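Long-range contacts in pectinesterase A (Erwinia chrysanthemi, PDB 2NTP), which removes methyl ester groups from the galacturonate chains of pectin, the first step in the maceration and soft-rotting of plant tissue: residues A[168-174]-A[189-195]; A[226-230]-A[273-277]; A[242-246]-A[279-283]; A[261-265]-A[298-302]. All blocks are in the same frame, centred on the assembly; numbering follows the deposited sequence.

Contact 1: residues A[168-174]-A[189-195]; sequences CRISGTV and DLVSRYR
Val191 lays its CG2 methyl over one face of the Arg169 guanidinium, 3.9 Å from Arg169 NE and displaced toward the rim of the group. The extended arginine chain, with CG anti to the backbone N (chi1 -171°), runs along the strand pair to reach it. On the other face of the sheet Ile170 and Leu190 lie side by side and point the same way, Ile170 CB 4.0 Å from Leu190 CD2. Further along, the aliphatic part of Arg193 folds across Gly172, its CG 3.4 Å from Gly172 O, before the bend at chi3 (79°) carries the guanidinium past Ser171 to a salt bridge with Glu230 and a hydrogen bond to Gly151 O. Thr173 CG2 fits between two arginines, 3.8 Å from Arg193 CB and 3.7 Å from Arg195 CD. Arg195 NH1 comes within 3.5 Å of Val174 CG2, while Asp197 holds Arg195 NE and Arg195 NH2 bonds a galacturonate carboxylate.

Behind these side chains stands a parallel ladder, including the nearly straight bond from Val191 N to Ile170 O at 2.7 Å. The disulfide of Cys168 with Cys188 ties its start to the residue just before Asp189. Stacked parallel rungs of this kind make up the right-handed beta-helix of pectinesterases, and here they lead directly into the substrate cleft, where Val174 precedes the nucleophile Asp175 and Arg195 binds substrate.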
# COMPACT_ATOMS: atom_id res chain seq x y z
N CYS A 168 -4.81 -10.12 4.99
CA CYS A 168 -4.76 -9.45 3.72
C CYS A 168 -3.72 -10.04 2.78
O CYS A 168 -2.84 -10.79 3.20
CB CYS A 168 -4.55 -7.94 3.94
SG CYS A 168 -2.85 -7.38 4.19
N ARG A 169 -3.85 -9.73 1.49
CA ARG A 169 -2.81 -10.02 0.51
C ARG A 169 -2.42 -8.71 -0.14
O ARG A 169 -3.28 -7.92 -0.53
CB ARG A 169 -3.29 -11.02 -0.55
CG ARG A 169 -2.18 -11.54 -1.49
CD ARG A 169 -2.80 -12.28 -2.68
NE ARG A 169 -1.82 -12.93 -3.57
CZ ARG A 169 -1.31 -12.39 -4.68
NH1 ARG A 169 -1.65 -11.16 -5.06
NH2 ARG A 169 -0.44 -13.09 -5.41
N ILE A 170 -1.11 -8.45 -0.21
CA ILE A 170 -0.61 -7.26 -0.91
C ILE A 170 0.55 -7.69 -1.80
O ILE A 170 1.51 -8.30 -1.32
CB ILE A 170 -0.15 -6.14 0.07
CG1 ILE A 170 -1.27 -5.77 1.05
CG2 ILE A 170 0.33 -4.91 -0.72
CD1 ILE A 170 -0.87 -4.82 2.18
N SER A 171 0.46 -7.38 -3.09
CA SER A 171 1.49 -7.75 -4.05
C SER A 171 2.10 -6.52 -4.69
O SER A 171 1.45 -5.47 -4.80
CB SER A 171 0.92 -8.67 -5.14
OG SER A 171 0.11 -7.95 -6.04
N GLY A 172 3.35 -6.65 -5.12
CA GLY A 172 4.04 -5.56 -5.80
C GLY A 172 5.52 -5.80 -6.00
O GLY A 172 6.04 -6.88 -5.74
N THR A 173 6.19 -4.75 -6.46
CA THR A 173 7.62 -4.81 -6.77
C THR A 173 8.38 -3.73 -6.00
O THR A 173 8.93 -3.98 -4.92
CB THR A 173 7.85 -4.68 -8.28
OG1 THR A 173 7.15 -3.54 -8.77
CG2 THR A 173 7.33 -5.92 -9.02
N VAL A 174 8.38 -2.51 -6.54
CA VAL A 174 9.15 -1.41 -5.96
C VAL A 174 8.29 -0.57 -5.02
O VAL A 174 7.28 -0.00 -5.43
CB VAL A 174 9.74 -0.50 -7.08
CG1 VAL A 174 10.27 0.82 -6.50
CG2 VAL A 174 10.83 -1.24 -7.85
N ASP A 189 -0.24 -11.67 3.72
CA ASP A 189 0.75 -12.18 2.77
C ASP A 189 1.25 -11.02 1.94
O ASP A 189 0.49 -10.39 1.21
CB ASP A 189 0.13 -13.24 1.86
CG ASP A 189 0.02 -14.60 2.51
OD1 ASP A 189 0.41 -14.74 3.69
OD2 ASP A 189 -0.45 -15.54 1.85
N LEU A 190 2.54 -10.74 2.05
CA LEU A 190 3.17 -9.69 1.27
C LEU A 190 3.96 -10.36 0.15
O LEU A 190 4.94 -11.06 0.41
CB LEU A 190 4.07 -8.81 2.15
CG LEU A 190 3.41 -8.19 3.40
CD1 LEU A 190 4.39 -7.28 4.13
CD2 LEU A 190 2.12 -7.42 3.08
N VAL A 191 3.50 -10.15 -1.08
CA VAL A 191 3.93 -10.95 -2.22
C VAL A 191 4.85 -10.16 -3.16
O VAL A 191 4.41 -9.23 -3.84
CB VAL A 191 2.70 -11.51 -3.01
CG1 VAL A 191 3.15 -12.43 -4.14
CG2 VAL A 191 1.74 -12.24 -2.06
N SER A 192 6.13 -10.53 -3.17
CA SER A 192 7.13 -9.90 -4.04
C SER A 192 7.05 -10.51 -5.43
O SER A 192 7.16 -11.73 -5.60
CB SER A 192 8.54 -10.11 -3.47
OG SER A 192 8.73 -9.38 -2.29
N ARG A 193 6.90 -9.64 -6.43
CA ARG A 193 6.60 -10.09 -7.78
C ARG A 193 7.83 -10.21 -8.68
O ARG A 193 8.84 -9.51 -8.50
CB ARG A 193 5.53 -9.19 -8.42
CG ARG A 193 4.25 -9.12 -7.59
CD ARG A 193 3.14 -8.36 -8.32
NE ARG A 193 2.48 -9.19 -9.33
CZ ARG A 193 1.38 -8.82 -9.99
NH1 ARG A 193 0.82 -7.64 -9.76
NH2 ARG A 193 0.84 -9.64 -10.89
N TYR A 194 7.72 -11.10 -9.66
CA TYR A 194 8.78 -11.34 -10.63
C TYR A 194 8.99 -10.12 -11.54
O TYR A 194 8.03 -9.51 -12.01
CB TYR A 194 8.44 -12.58 -11.46
CG TYR A 194 9.41 -12.83 -12.58
CD1 TYR A 194 10.70 -13.30 -12.31
CD2 TYR A 194 9.05 -12.61 -13.90
CE1 TYR A 194 11.61 -13.53 -13.34
CE2 TYR A 194 9.95 -12.84 -14.94
CZ TYR A 194 11.22 -13.30 -14.65
OH TYR A 194 12.13 -13.53 -15.67
N ARG A 195 10.26 -9.79 -11.77
CA ARG A 195 10.64 -8.69 -12.66
C ARG A 195 11.38 -9.23 -13.88
O ARG A 195 12.56 -9.54 -13.79
CB ARG A 195 11.56 -7.70 -11.95
CG ARG A 195 10.92 -6.87 -10.83
CD ARG A 195 10.13 -5.68 -11.36
NE ARG A 195 10.89 -4.74 -12.19
CZ ARG A 195 11.59 -3.70 -11.74
NH1 ARG A 195 11.70 -3.46 -10.44
NH2 ARG A 195 12.22 -2.90 -12.60

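Contact 2: residues A[226-230]-A[273-277]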
# COMPACT_ATOMS: atom_id res chain seq x y z
N ARG A 226 3.53 -13.04 6.40
CA ARG A 226 4.33 -13.90 5.55
C ARG A 226 4.84 -13.06 4.39
O ARG A 226 4.04 -12.50 3.63
CB ARG A 226 3.51 -15.09 5.05
CG ARG A 226 3.13 -16.08 6.17
CD ARG A 226 1.90 -16.92 5.83
NE ARG A 226 0.70 -16.09 5.63
CZ ARG A 226 -0.02 -15.52 6.61
NH1 ARG A 226 0.31 -15.67 7.88
NH2 ARG A 226 -1.08 -14.79 6.29
N VAL A 227 6.16 -12.97 4.28
CA VAL A 227 6.84 -12.28 3.20
C VAL A 227 7.25 -13.35 2.19
O VAL A 227 8.17 -14.14 2.44
CB VAL A 227 8.05 -11.48 3.75
CG1 VAL A 227 8.99 -11.04 2.65
CG2 VAL A 227 7.54 -10.28 4.54
N ILE A 228 6.54 -13.39 1.07
CA ILE A 228 6.64 -14.51 0.14
C ILE A 228 6.95 -14.07 -1.29
O ILE A 228 6.67 -12.94 -1.68
CB ILE A 228 5.37 -15.42 0.15
CG1 ILE A 228 4.13 -14.66 -0.36
CG2 ILE A 228 5.12 -16.01 1.56
CD1 ILE A 228 2.89 -15.54 -0.52
N ARG A 229 7.54 -14.98 -2.06
CA ARG A 229 7.78 -14.72 -3.48
C ARG A 229 6.60 -15.21 -4.29
O ARG A 229 5.97 -16.23 -3.96
CB ARG A 229 9.07 -15.39 -3.95
CG ARG A 229 9.21 -16.84 -3.55
CD ARG A 229 10.33 -17.50 -4.32
NE ARG A 229 11.17 -18.27 -3.42
CZ ARG A 229 12.43 -17.96 -3.12
NH1 ARG A 229 13.02 -16.91 -3.68
NH2 ARG A 229 13.11 -18.73 -2.29
N GLU A 230 6.29 -14.46 -5.34
CA GLU A 230 5.20 -14.76 -6.26
C GLU A 230 5.44 -16.09 -6.99
O GLU A 230 4.50 -16.84 -7.28
CB GLU A 230 5.12 -13.62 -7.27
CG GLU A 230 4.15 -13.81 -8.39
CD GLU A 230 4.12 -12.61 -9.29
OE1 GLU A 230 3.08 -11.93 -9.31
OE2 GLU A 230 5.15 -12.34 -9.97
N ASP A 273 10.84 -15.56 2.98
CA ASP A 273 11.57 -16.44 2.07
C ASP A 273 12.91 -15.81 1.67
O ASP A 273 13.18 -14.64 1.99
CB ASP A 273 10.73 -16.78 0.83
CG ASP A 273 11.12 -18.13 0.21
OD1 ASP A 273 12.13 -18.75 0.64
OD2 ASP A 273 10.40 -18.57 -0.71
N ASN A 274 13.75 -16.58 0.99
CA ASN A 274 15.12 -16.15 0.73
C ASN A 274 15.30 -15.12 -0.38
O ASN A 274 16.42 -14.77 -0.71
CB ASN A 274 16.06 -17.36 0.53
CG ASN A 274 15.92 -18.00 -0.84
OD1 ASN A 274 15.11 -17.58 -1.67
ND2 ASN A 274 16.72 -19.04 -1.09
N HIS A 275 14.20 -14.63 -0.95
CA HIS A 275 14.28 -13.49 -1.87
C HIS A 275 14.71 -12.21 -1.14
O HIS A 275 15.23 -11.28 -1.76
CB HIS A 275 12.96 -13.31 -2.65
CG HIS A 275 11.78 -12.95 -1.80
ND1 HIS A 275 11.25 -13.81 -0.85
CD2 HIS A 275 11.00 -11.84 -1.77
CE1 HIS A 275 10.21 -13.24 -0.27
NE2 HIS A 275 10.04 -12.04 -0.81
N ILE A 276 14.54 -12.20 0.18
CA ILE A 276 14.90 -11.06 1.02
C ILE A 276 16.41 -11.04 1.30
O ILE A 276 16.98 -12.04 1.76
CB ILE A 276 14.12 -11.10 2.37
CG1 ILE A 276 12.61 -10.97 2.15
CG2 ILE A 276 14.64 -10.01 3.33
CD1 ILE A 276 12.16 -9.71 1.38
N TYR A 277 17.05 -9.90 1.04
CA TYR A 277 18.48 -9.72 1.35
C TYR A 277 18.73 -8.84 2.58
O TYR A 277 19.84 -8.87 3.14
CB TYR A 277 19.26 -9.19 0.13
CG TYR A 277 18.81 -7.85 -0.40
CD1 TYR A 277 19.15 -6.66 0.26
CD2 TYR A 277 18.06 -7.76 -1.56
CE1 TYR A 277 18.73 -5.42 -0.24
CE2 TYR A 277 17.63 -6.52 -2.07
CZ TYR A 277 17.97 -5.37 -1.40
OH TYR A 277 17.55 -4.15 -1.90
O HOH W 1 7.64 -10.27 -0.15
O HOH W 2 7.99 -17.52 -0.50
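Arg229 and Asp273 meet at about a right angle, the guanidinium and carboxylate planes 65° apart, and Arg229 NE makes a salt bridge of 2.8 Å to Asp273 OD2. Asp273 CG lies over one face of the guanidinium, and Asn274 is at the edge. There Asn274 OD1 lies close to the guanidinium plane and accepts weakly from Arg229 NH1; its separation from Arg229 NH2 is implausibly short, so the detail of that bond is doubtful. The amide itself is turned 82° from the guanidinium plane. A bend at chi3 (133°) brings the arginine tip to both partners.

The His275 ring lies between two aliphatic groups: Arg229 CB makes a CH-pi contact over one face, 4.3 Å from the ring centroid, and Ile276 CG1 covers the opposite face. At the ring edge His275 CE1 is 3.5 Å from Val227 O, and a water joins His275 NE2 to Ile228 O. A second water accepts from Arg229 N and donates to Asp273 OD2, so that this carboxylate oxygen has both a charged and a water partner. The Val227 and Ile276 side chains cross at about a right angle, with Val227 CG1 3.7 Å from Ile276 CG1.

Asp273 N donates to Val227 O at 3.1 Å, extending the pairing of strand 226-229 with strand 271-272 into the type I turn from Asp273 to Ile276. That turn leads the chain from the edge of one parallel sheet into strand 276-278 of another, with Leu207 of strand 205-210 touching both Val227 and Ile276.

Contact 3: residues A[242-246]-A[279-283]; sequences GRPWH and WDKMS. With ADA (alpha-D-galactopyranuronic acid), chain C; ADA (alpha-D-galactopyranuronic acid), chain B.
The two segments run in roughly the same direction, 22° apart, and one backbone bond joins them, Asp280 N to Gly242 O at 3.0 Å. Alongside it the Trp279 indole packs directly against the glycine backbone, Trp279 CE3 lying 3.4 Å from Gly242 N.

Met282 makes the largest side-chain contribution. Its chain is extended, with CG anti to the backbone N (chi1 -168°), and crosses the Arg243 side chain at about a right angle while running side by side with Trp245. Met282 SD sits over one face of the Arg243 guanidinium, 3.8 Å from Arg243 NE, and the terminal Met282 CE reaches 3.7 Å from Trp245 CD1. The sulfur itself meets the indole obliquely, a Met-aromatic contact. Pro244 CD closes the other end against Met282 CB.

Arg243, Trp245 and Met282 line the sugar-binding cleft on the flank of the parallel beta-helix, where both Arg243 and Trp245 bind substrate. Arg243 NH2 donates to O5 of the chain B galacturonate at 3.0 Å, and Arg243 NH1 shares that acceptor and bonds weakly to O6B. Trp245 NE1 gives its one N-H chiefly to O6B of the chain C sugar, also at 3.0 Å, with a weaker, bent approach to O5.

Arg243 NE forms a salt bridge with the nucleophile Asp175, so one guanidinium spans catalytic carboxylate and sugar. A water bridges Arg243 NH1 to Lys281 O.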
# COMPACT_ATOMS: atom_id res chain seq x y z
N GLY A 242 12.99 -2.80 3.01
CA GLY A 242 12.62 -1.39 3.00
C GLY A 242 13.79 -0.52 2.58
O GLY A 242 14.95 -0.93 2.68
N ARG A 243 13.46 0.66 2.07
CA ARG A 243 14.44 1.73 1.84
C ARG A 243 13.79 3.06 2.27
O ARG A 243 12.56 3.17 2.27
CB ARG A 243 14.92 1.75 0.38
CG ARG A 243 13.83 1.93 -0.67
CD ARG A 243 14.42 1.95 -2.08
NE ARG A 243 13.41 2.29 -3.07
CZ ARG A 243 13.67 2.70 -4.32
NH1 ARG A 243 14.92 2.81 -4.74
NH2 ARG A 243 12.67 2.99 -5.14
N PRO A 244 14.60 4.05 2.68
CA PRO A 244 14.01 5.24 3.29
C PRO A 244 13.54 6.28 2.28
O PRO A 244 14.36 6.91 1.62
CB PRO A 244 15.16 5.81 4.14
CG PRO A 244 16.38 4.96 3.84
CD PRO A 244 16.07 4.13 2.64
N TRP A 245 12.22 6.46 2.18
CA TRP A 245 11.67 7.46 1.28
C TRP A 245 11.60 8.82 1.96
O TRP A 245 10.90 9.00 2.96
CB TRP A 245 10.28 7.04 0.77
CG TRP A 245 9.71 7.99 -0.23
CD1 TRP A 245 10.39 8.65 -1.22
CD2 TRP A 245 8.34 8.38 -0.37
NE1 TRP A 245 9.53 9.44 -1.95
CE2 TRP A 245 8.26 9.29 -1.45
CE3 TRP A 245 7.16 8.05 0.33
CZ2 TRP A 245 7.05 9.88 -1.85
CZ3 TRP A 245 5.96 8.64 -0.07
CH2 TRP A 245 5.92 9.54 -1.16
N HIS A 246 12.34 9.77 1.40
CA HIS A 246 12.29 11.16 1.84
C HIS A 246 11.62 11.96 0.72
O HIS A 246 12.29 12.38 -0.22
CB HIS A 246 13.71 11.68 2.11
CG HIS A 246 14.36 11.05 3.30
ND1 HIS A 246 14.70 11.76 4.43
CD2 HIS A 246 14.73 9.76 3.55
CE1 HIS A 246 15.25 10.95 5.32
NE2 HIS A 246 15.28 9.73 4.81
N TRP A 279 17.91 -4.70 4.26
CA TRP A 279 17.45 -3.33 4.02
C TRP A 279 18.29 -2.66 2.93
O TRP A 279 19.31 -3.20 2.51
CB TRP A 279 17.54 -2.52 5.32
CG TRP A 279 16.79 -3.11 6.48
CD1 TRP A 279 17.31 -3.85 7.51
CD2 TRP A 279 15.38 -3.01 6.74
NE1 TRP A 279 16.32 -4.21 8.39
CE2 TRP A 279 15.12 -3.72 7.94
CE3 TRP A 279 14.31 -2.39 6.08
CZ2 TRP A 279 13.84 -3.82 8.50
CZ3 TRP A 279 13.03 -2.49 6.63
CH2 TRP A 279 12.81 -3.20 7.83
N ASP A 280 17.86 -1.49 2.47
CA ASP A 280 18.62 -0.78 1.44
C ASP A 280 18.55 0.74 1.60
O ASP A 280 17.78 1.25 2.42
CB ASP A 280 18.13 -1.18 0.04
CG ASP A 280 19.26 -1.29 -0.98
OD1 ASP A 280 20.24 -0.51 -0.90
OD2 ASP A 280 19.17 -2.16 -1.87
N LYS A 281 19.38 1.43 0.82
CA LYS A 281 19.39 2.89 0.77
C LYS A 281 18.47 3.41 -0.34
O LYS A 281 17.99 2.64 -1.18
CB LYS A 281 20.82 3.41 0.56
CG LYS A 281 21.48 2.94 -0.74
CD LYS A 281 22.94 3.36 -0.82
CE LYS A 281 23.53 2.98 -2.17
NZ LYS A 281 25.02 3.04 -2.17
N MET A 282 18.23 4.72 -0.34
CA MET A 282 17.42 5.36 -1.36
C MET A 282 17.91 6.78 -1.59
O MET A 282 18.35 7.44 -0.64
CB MET A 282 15.95 5.38 -0.95
CG MET A 282 14.98 5.77 -2.06
SD MET A 282 13.27 5.72 -1.52
CE MET A 282 12.43 6.15 -3.04
N SER A 283 17.83 7.23 -2.83
CA SER A 283 18.33 8.56 -3.20
C SER A 283 17.20 9.56 -3.43
O SER A 283 16.09 9.19 -3.81
CB SER A 283 19.21 8.48 -4.44
OG SER A 283 18.43 8.29 -5.61
C1 ADA C . 8.17 8.46 -5.08
C2 ADA C . 6.79 8.78 -5.66
C3 ADA C . 6.91 9.87 -6.72
C4 ADA C . 7.60 11.10 -6.13
C5 ADA C . 8.96 10.71 -5.56
C6 ADA C . 9.63 11.89 -4.93
O2 ADA C . 6.21 7.61 -6.26
O3 ADA C . 5.62 10.20 -7.26
O4 ADA C . 6.81 11.68 -5.09
O5 ADA C . 8.82 9.65 -4.59
O6B ADA C . 9.95 11.83 -3.72
O6A ADA C . 9.85 12.90 -5.65
C1 ADA B . 13.63 2.20 -8.62
C2 ADA B . 12.33 2.52 -9.35
C3 ADA B . 12.44 3.85 -10.09
C4 ADA B . 13.00 4.95 -9.19
C5 ADA B . 14.27 4.50 -8.47
C6 ADA B . 14.72 5.56 -7.51
O2 ADA B . 12.05 1.48 -10.30
O3 ADA B . 11.15 4.23 -10.61
O4 ADA B . 12.04 5.33 -8.19
O5 ADA B . 14.00 3.28 -7.76
O6B ADA B . 15.06 5.22 -6.36
O6A ADA B . 14.75 6.75 -7.89
O HOH W 3 17.58 1.93 -3.75

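Contact 4: residues A[261-265]-A[298-302]; sequences AIGQT and DSRFF
One face of the Arg300 guanidinium is covered by Gln264 CB, offset toward the rim, while Ile262 O lies at the edge and in the plane of the group. The grip on that carbonyl is side-on: Arg300 NE and NH2 both donate to Ile262 O, at 3.0 and 2.9 Å. A bend at chi3 (-77°) turns the arginine back over the neighbouring strand to make it, and further bonds from NH1 to Gln216 O and from NH2 to Asn213 O fix the rotation of the guanidinium. Across the pair the Gln264 amide plane is inclined 53° to the guanidinium; its own oxygen is taken by Gly219 N.

The Phe301 ring carries Ser299 CB over the centre of one face, and Thr265 N approaches its edge, 3.9 Å from Phe301 CD1. Trp279 stacks on Phe301, and Pro244 of the loop that holds Arg243 also packs against Phe301.

Strands 264-268 and 300-304 are the last two of a ten-stranded parallel sheet of the beta-helix, with 300-304 outermost. Their backbones begin to pair where Arg300 N donates to Gly263 O, continue with Thr265 N to Arg300 O, and go on to Phe302 N and Thr265 O at 3.1 Å. Arg300 is also the centre of an inverse gamma turn.

Ahead of the ladder Ile262 CG2, anti to its own N, rests 3.4 Å from Asp298 O and 3.9 Å from Ser299 CA.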
# COMPACT_ATOMS: atom_id res chain seq x y z
N ALA A 261 11.78 13.13 7.17
CA ALA A 261 11.03 11.92 6.85
C ALA A 261 11.97 10.73 7.02
O ALA A 261 12.53 10.21 6.06
CB ALA A 261 10.49 11.99 5.43
N ILE A 262 12.15 10.33 8.28
CA ILE A 262 13.06 9.24 8.64
C ILE A 262 12.19 8.03 8.95
O ILE A 262 11.76 7.81 10.09
CB ILE A 262 14.01 9.65 9.80
CG1 ILE A 262 14.93 10.79 9.35
CG2 ILE A 262 14.84 8.46 10.27
CD1 ILE A 262 15.48 11.64 10.49
N GLY A 263 11.93 7.26 7.90
CA GLY A 263 10.87 6.25 7.93
C GLY A 263 11.08 5.11 8.90
O GLY A 263 12.22 4.76 9.23
N GLN A 264 9.97 4.54 9.36
CA GLN A 264 9.99 3.36 10.21
C GLN A 264 9.30 2.19 9.53
O GLN A 264 8.17 2.32 9.05
CB GLN A 264 9.30 3.64 11.56
CG GLN A 264 9.24 2.42 12.48
CD GLN A 264 8.30 2.63 13.65
OE1 GLN A 264 7.10 2.37 13.55
NE2 GLN A 264 8.85 3.09 14.78
N THR A 265 10.00 1.06 9.47
CA THR A 265 9.39 -0.22 9.14
C THR A 265 9.86 -1.22 10.18
O THR A 265 11.07 -1.41 10.36
CB THR A 265 9.77 -0.74 7.74
OG1 THR A 265 9.33 0.20 6.75
CG2 THR A 265 9.12 -2.08 7.47
N ASP A 298 20.56 4.80 9.25
CA ASP A 298 20.07 6.07 9.80
C ASP A 298 18.55 6.12 9.90
O ASP A 298 17.98 7.12 10.33
CB ASP A 298 20.57 7.24 8.94
CG ASP A 298 22.08 7.33 8.89
OD1 ASP A 298 22.74 7.08 9.92
OD2 ASP A 298 22.62 7.65 7.81
N SER A 299 17.90 5.03 9.48
CA SER A 299 16.44 4.95 9.45
C SER A 299 15.94 3.99 10.53
O SER A 299 16.73 3.27 11.14
CB SER A 299 15.98 4.50 8.07
OG SER A 299 16.56 5.31 7.06
N ARG A 300 14.63 3.99 10.77
CA ARG A 300 14.04 3.19 11.85
C ARG A 300 13.58 1.83 11.32
O ARG A 300 12.39 1.55 11.22
CB ARG A 300 12.91 3.95 12.55
CG ARG A 300 13.37 5.21 13.27
CD ARG A 300 12.21 5.98 13.87
NE ARG A 300 11.47 6.75 12.86
CZ ARG A 300 10.34 7.41 13.11
NH1 ARG A 300 9.80 7.39 14.32
NH2 ARG A 300 9.74 8.08 12.14
N PHE A 301 14.57 1.00 10.99
CA PHE A 301 14.35 -0.29 10.36
C PHE A 301 14.71 -1.42 11.33
O PHE A 301 15.89 -1.59 11.68
CB PHE A 301 15.23 -0.42 9.11
CG PHE A 301 14.83 0.47 7.95
CD1 PHE A 301 13.59 1.10 7.90
CD2 PHE A 301 15.70 0.62 6.87
CE1 PHE A 301 13.24 1.91 6.80
CE2 PHE A 301 15.36 1.41 5.76
CZ PHE A 301 14.13 2.05 5.73
N PHE A 302 13.71 -2.18 11.76
CA PHE A 302 13.92 -3.23 12.77
C PHE A 302 13.15 -4.51 12.50
O PHE A 302 12.12 -4.50 11.83
CB PHE A 302 13.54 -2.72 14.16
CG PHE A 302 14.28 -1.48 14.59
CD1 PHE A 302 15.57 -1.57 15.11
CD2 PHE A 302 13.68 -0.23 14.48
CE1 PHE A 302 16.25 -0.42 15.51
CE2 PHE A 302 14.36 0.93 14.87
CZ PHE A 302 15.65 0.83 15.39

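Overall arrangement
From the N terminus, contact 1 comes first, closing a span of 14 residues, which holds strands 178-179 and 182-186, before any other contact opens. Contact 2 then begins on the next strand of the eight-stranded sheet and closes only at 273-277. Contacts 3 and 4 open inside this span and close beyond it; contact 4 opens before contact 3 closes and itself closes after it, so all three cross one another and none nests. Contact 1 adjoins contact 2 through Asp189 and Arg226, and touches contact 3 where Val174 meets Arg243 in the cleft. Contacts 3 and 4 pack together, linking the substrate-binding loop to strands 264-268 and 300-304, the last two of the ten-stranded sheet.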